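Local coordinates for diaminobutyrate-pyruvate transaminase and L-2,4-diaminobutyrate decarboxylase (PDB 2QMA), which probably carries out pyridoxal-phosphate-dependent transaminase and carbon-carbon lyase reactions, this C-terminal piece being the decarboxylase domain, at residues A[167-179]-A[213-225]. Numbering follows the deposited sequence. Where two conformers were deposited one is given.
Sequences GTQSNQMGLMLAR and FTVQKSASWMGLG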
loop_
_atom_site.group_PDB
_atom_site.type_symbol
_atom_site.label_atom_id
_atom_site.label_comp_id
_atom_site.label_asym_id
_atom_site.label_seq_id
_atom_site.Cartn_x
_atom_site.Cartn_y
_atom_site.Cartn_z
ATOM N N GLY A 167 1.786 -1.866 9.315
ATOM C CA GLY A 167 1.373 -2.553 10.529
ATOM C C GLY A 167 -0.092 -2.941 10.526
ATOM O O GLY A 167 -0.440 -3.974 11.102
ATOM N N THR A 168 -0.948 -2.136 9.893
ATOM C CA THR A 168 -2.395 -2.453 9.889
ATOM C C THR A 168 -2.664 -3.691 9.054
ATOM O O THR A 168 -3.324 -4.628 9.507
ATOM C CB THR A 168 -3.229 -1.264 9.348
ATOM O OG1 THR A 168 -3.155 -0.191 10.299
ATOM C CG2 THR A 168 -4.637 -1.639 9.165
ATOM N N GLN A 169 -2.134 -3.688 7.835
ATOM C CA GLN A 169 -2.344 -4.816 6.961
ATOM C C GLN A 169 -1.663 -6.059 7.546
ATOM O O GLN A 169 -2.160 -7.197 7.396
ATOM C CB GLN A 169 -1.857 -4.490 5.543
ATOM C CG GLN A 169 -1.841 -5.668 4.581
ATOM C CD GLN A 169 -1.596 -5.201 3.162
ATOM O OE1 GLN A 169 -0.466 -5.205 2.690
ATOM N NE2 GLN A 169 -2.654 -4.731 2.494
ATOM N N SER A 170 -0.499 -5.867 8.169
ATOM C CA SER A 170 0.197 -7.002 8.741
ATOM C C SER A 170 -0.604 -7.593 9.901
ATOM O O SER A 170 -0.791 -8.807 9.937
ATOM C CB SER A 170 1.627 -6.664 9.168
ATOM O OG SER A 170 2.436 -6.336 8.025
ATOM N N ASN A 171 -1.090 -6.744 10.815
ATOM C CA ASN A 171 -1.989 -7.212 11.888
ATOM C C ASN A 171 -3.200 -7.989 11.402
ATOM O O ASN A 171 -3.468 -9.072 11.878
ATOM C CB ASN A 171 -2.423 -6.071 12.803
ATOM C CG ASN A 171 -1.354 -5.685 13.783
ATOM O OD1 ASN A 171 -0.330 -6.374 13.936
ATOM N ND2 ASN A 171 -1.579 -4.571 14.483
ATOM N N GLN A 172 -3.880 -7.436 10.401
ATOM C CA GLN A 172 -5.067 -8.025 9.852
ATOM C C GLN A 172 -4.706 -9.386 9.233
ATOM O O GLN A 172 -5.401 -10.357 9.453
ATOM C CB GLN A 172 -5.695 -7.034 8.844
ATOM C CG GLN A 172 -6.599 -7.652 7.765
ATOM C CD GLN A 172 -6.920 -6.640 6.697
ATOM O OE1 GLN A 172 -6.347 -5.541 6.681
ATOM N NE2 GLN A 172 -7.824 -7.004 5.775
HETATM N N MSE A 173 -3.581 -9.455 8.537
HETATM C CA MSE A 173 -3.204 -10.701 7.889
HETATM C C MSE A 173 -2.794 -11.768 8.901
HETATM O O MSE A 173 -3.217 -12.888 8.781
HETATM C CB MSE A 173 -2.115 -10.466 6.870
HETATM C CG MSE A 173 -2.683 -10.039 5.544
HETATM SE SE MSE A 173 -1.290 -9.724 4.326
HETATM C CE MSE A 173 0.011 -11.104 4.840
ATOM N N GLY A 174 -1.995 -11.399 9.909
ATOM C CA GLY A 174 -1.592 -12.348 10.966
ATOM C C GLY A 174 -2.836 -12.946 11.627
ATOM O O GLY A 174 -2.938 -14.165 11.803
ATOM N N LEU A 175 -3.792 -12.100 11.981
ATOM C CA LEU A 175 -4.994 -12.570 12.658
ATOM C C LEU A 175 -5.967 -13.300 11.741
ATOM O O LEU A 175 -6.669 -14.212 12.190
ATOM C CB LEU A 175 -5.693 -11.410 13.377
ATOM C CG LEU A 175 -4.879 -10.826 14.544
ATOM C CD1 LEU A 175 -5.495 -9.510 15.005
ATOM C CD2 LEU A 175 -4.774 -11.772 15.723
HETATM N N MSE A 176 -6.044 -12.896 10.478
HETATM C CA MSE A 176 -6.812 -13.689 9.503
HETATM C C MSE A 176 -6.198 -15.084 9.329
HETATM O O MSE A 176 -6.918 -16.074 9.241
HETATM C CB MSE A 176 -6.854 -13.042 8.119
HETATM C CG MSE A 176 -7.922 -13.698 7.250
HETATM SE SE MSE A 176 -7.853 -12.858 5.521
HETATM C CE MSE A 176 -8.230 -11.126 6.242
ATOM N N LEU A 177 -4.870 -15.178 9.261
ATOM C CA LEU A 177 -4.242 -16.530 9.193
ATOM C C LEU A 177 -4.654 -17.337 10.416
ATOM O O LEU A 177 -5.008 -18.506 10.302
ATOM C CB LEU A 177 -2.713 -16.497 9.053
ATOM C CG LEU A 177 -2.252 -15.939 7.698
ATOM C CD1 LEU A 177 -0.728 -15.738 7.762
ATOM C CD2 LEU A 177 -2.683 -16.841 6.549
ATOM N N ALA A 178 -4.654 -16.687 11.573
ATOM C CA ALA A 178 -5.037 -17.375 12.831
ATOM C C ALA A 178 -6.479 -17.875 12.764
ATOM O O ALA A 178 -6.757 -18.965 13.202
ATOM C CB ALA A 178 -4.839 -16.452 14.025
ATOM N N ARG A 179 -7.354 -17.034 12.229
ATOM C CA ARG A 179 -8.770 -17.333 12.075
ATOM C C ARG A 179 -8.936 -18.614 11.230
ATOM O O ARG A 179 -9.586 -19.549 11.668
ATOM C CB ARG A 179 -9.514 -16.120 11.465
ATOM C CG ARG A 179 -10.999 -16.427 11.173
ATOM C CD ARG A 179 -11.542 -15.431 10.093
ATOM N NE ARG A 179 -11.007 -15.696 8.741
ATOM C CZ ARG A 179 -11.327 -15.014 7.638
ATOM N NH1 ARG A 179 -12.224 -14.005 7.688
ATOM N NH2 ARG A 179 -10.792 -15.354 6.451
ATOM N N PHE A 213 -5.531 -0.569 18.109
ATOM C CA PHE A 213 -6.953 -0.778 17.830
ATOM C C PHE A 213 -7.176 -1.475 16.495
ATOM O O PHE A 213 -8.304 -1.824 16.169
ATOM C CB PHE A 213 -7.769 0.528 17.923
ATOM C CG PHE A 213 -9.249 0.294 18.164
ATOM C CD1 PHE A 213 -9.750 0.207 19.464
ATOM C CD2 PHE A 213 -10.135 0.122 17.089
ATOM C CE1 PHE A 213 -11.109 -0.024 19.690
ATOM C CE2 PHE A 213 -11.492 -0.109 17.303
ATOM C CZ PHE A 213 -11.983 -0.183 18.604
ATOM N N THR A 214 -6.099 -1.714 15.735
ATOM C CA THR A 214 -6.231 -2.555 14.550
ATOM C C THR A 214 -6.540 -4.019 14.942
ATOM O O THR A 214 -6.817 -4.832 14.056
ATOM C CB THR A 214 -5.025 -2.496 13.550
ATOM O OG1 THR A 214 -3.784 -2.727 14.237
ATOM C CG2 THR A 214 -4.974 -1.137 12.812
ATOM N N VAL A 215 -6.501 -4.361 16.233
ATOM C CA VAL A 215 -6.993 -5.713 16.656
ATOM C C VAL A 215 -8.521 -5.780 16.534
ATOM O O VAL A 215 -9.056 -6.679 15.914
ATOM C CB VAL A 215 -6.524 -6.196 18.089
ATOM C CG1 VAL A 215 -7.108 -7.583 18.436
ATOM C CG2 VAL A 215 -5.003 -6.250 18.196
ATOM N N GLN A 216 -9.214 -4.834 17.165
ATOM C CA GLN A 216 -10.661 -4.717 17.035
ATOM C C GLN A 216 -11.028 -4.509 15.548
ATOM O O GLN A 216 -11.936 -5.149 15.036
ATOM C CB GLN A 216 -11.139 -3.528 17.862
ATOM C CG GLN A 216 -11.043 -3.775 19.352
ATOM C CD GLN A 216 -9.644 -3.573 20.010
ATOM O OE1 GLN A 216 -8.586 -3.522 19.369
ATOM N NE2 GLN A 216 -9.668 -3.458 21.323
ATOM N N LYS A 217 -10.290 -3.631 14.857
ATOM C CA LYS A 217 -10.638 -3.293 13.457
ATOM C C LYS A 217 -10.403 -4.532 12.592
ATOM O O LYS A 217 -11.176 -4.814 11.680
ATOM C CB LYS A 217 -9.807 -2.122 12.925
ATOM C CG LYS A 217 -10.078 -0.809 13.637
ATOM C CD LYS A 217 -9.325 0.340 12.987
ATOM C CE LYS A 217 -10.283 1.315 12.323
ATOM N NZ LYS A 217 -9.602 2.641 12.046
ATOM N N SER A 218 -9.359 -5.283 12.920
ATOM C CA SER A 218 -9.047 -6.522 12.204
ATOM C C SER A 218 -10.183 -7.508 12.403
ATOM O O SER A 218 -10.665 -8.108 11.453
ATOM C CB SER A 218 -7.723 -7.114 12.711
ATOM O OG SER A 218 -6.665 -6.379 12.118
ATOM N N ALA A 219 -10.641 -7.644 13.646
ATOM C CA ALA A 219 -11.744 -8.559 13.931
ATOM C C ALA A 219 -13.018 -8.187 13.159
ATOM O O ALA A 219 -13.727 -9.066 12.638
ATOM C CB ALA A 219 -12.006 -8.661 15.467
ATOM N N SER A 220 -13.333 -6.894 13.108
ATOM C CA SER A 220 -14.498 -6.391 12.354
ATOM C C SER A 220 -14.357 -6.701 10.839
ATOM O O SER A 220 -15.288 -7.139 10.182
ATOM C CB SER A 220 -14.640 -4.893 12.594
ATOM O OG SER A 220 -14.935 -4.701 13.972
ATOM N N TRP A 221 -13.163 -6.485 10.302
ATOM C CA TRP A 221 -12.973 -6.724 8.891
ATOM C C TRP A 221 -13.163 -8.199 8.524
ATOM O O TRP A 221 -13.827 -8.501 7.524
ATOM C CB TRP A 221 -11.600 -6.213 8.435
ATOM C CG TRP A 221 -11.437 -4.695 8.557
ATOM C CD1 TRP A 221 -12.422 -3.733 8.494
ATOM C CD2 TRP A 221 -10.198 -3.981 8.735
ATOM N NE1 TRP A 221 -11.866 -2.463 8.615
ATOM C CE2 TRP A 221 -10.508 -2.593 8.770
ATOM C CE3 TRP A 221 -8.847 -4.387 8.882
ATOM C CZ2 TRP A 221 -9.513 -1.605 8.948
ATOM C CZ3 TRP A 221 -7.863 -3.407 9.059
ATOM C CH2 TRP A 221 -8.206 -2.031 9.090
HETATM N N MSE A 222 -12.623 -9.097 9.341
HETATM C CA MSE A 222 -12.611 -10.516 8.990
HETATM C C MSE A 222 -13.889 -11.263 9.401
HETATM O O MSE A 222 -13.967 -12.488 9.228
HETATM C CB MSE A 222 -11.340 -11.174 9.547
HETATM C CG MSE A 222 -11.416 -11.455 11.007
HETATM SE SE MSE A 222 -9.744 -12.130 11.771
HETATM C CE MSE A 222 -8.586 -10.786 11.264
ATOM N N GLY A 223 -14.893 -10.537 9.920
ATOM C CA GLY A 223 -16.225 -11.107 10.129
ATOM C C GLY A 223 -16.530 -11.532 11.581
ATOM O O GLY A 223 -17.609 -12.053 11.836
ATOM N N LEU A 224 -15.606 -11.307 12.520
ATOM C CA LEU A 224 -15.800 -11.753 13.899
ATOM C C LEU A 224 -16.420 -10.686 14.776
ATOM O O LEU A 224 -17.099 -11.020 15.771
ATOM C CB LEU A 224 -14.478 -12.232 14.534
ATOM C CG LEU A 224 -13.797 -13.377 13.735
ATOM C CD1 LEU A 224 -12.393 -13.716 14.348
ATOM C CD2 LEU A 224 -14.709 -14.590 13.690
ATOM N N GLY A 225 -16.172 -9.426 14.428
ATOM C CA GLY A 225 -16.735 -8.272 15.156
ATOM C C GLY A 225 -15.931 -7.903 16.390
ATOM O O GLY A 225 -15.111 -8.711 16.908
#
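Two helices of the decarboxylase domain meet where Asn171 reaches across to Thr214 and Gln172 lies against Ser218 and Trp221. Asn171 ND2 gives Thr214 OG1 a nearly straight hydrogen bond of 2.9 Å (167°), the hydroxyl lying in the amide plane. The same amide is gripped from the central sheet as well: His292 and Ser320 bond to OD1, and Asp294 shares ND2. On another flank of helix 167-187, Thr168 CG2 meets the edge of the Trp221 indole in the ring plane, 3.6 Å from CH2, while Gln172 OE1 comes obliquely to within 3.5 Å of CE3. The helix axes, 9.1 Å apart, cross at -56° in the large domain, built on a seven-stranded mixed sheet, of the fold-type I pyridoxal-phosphate enzymes; Leu175 and, from the turn after helix 214-221, Leu224 reach strand 258-265, on Val263 and Phe260. Thr168 is about 7 Å, side chain to side chain, from Lys325, the predicted attachment point of pyridoxal phosphate, not bound to it here. In Met222, a selenomethionine, the bend at chi3 (55°) turns CE onto helix 167-187, 3.6 Å from Leu175 CB and close to Met176 N. Helix 214-221 ends in a Schellman motif at Gly223; just before it, Arg179 NH1 bonds to Met222 O (2.8 Å), on a lone pair and in the guanidinium plane, though bent at the hydrogen. The guanidinium also bonds to the Ser220 and Trp221 carbonyls of the second subunit.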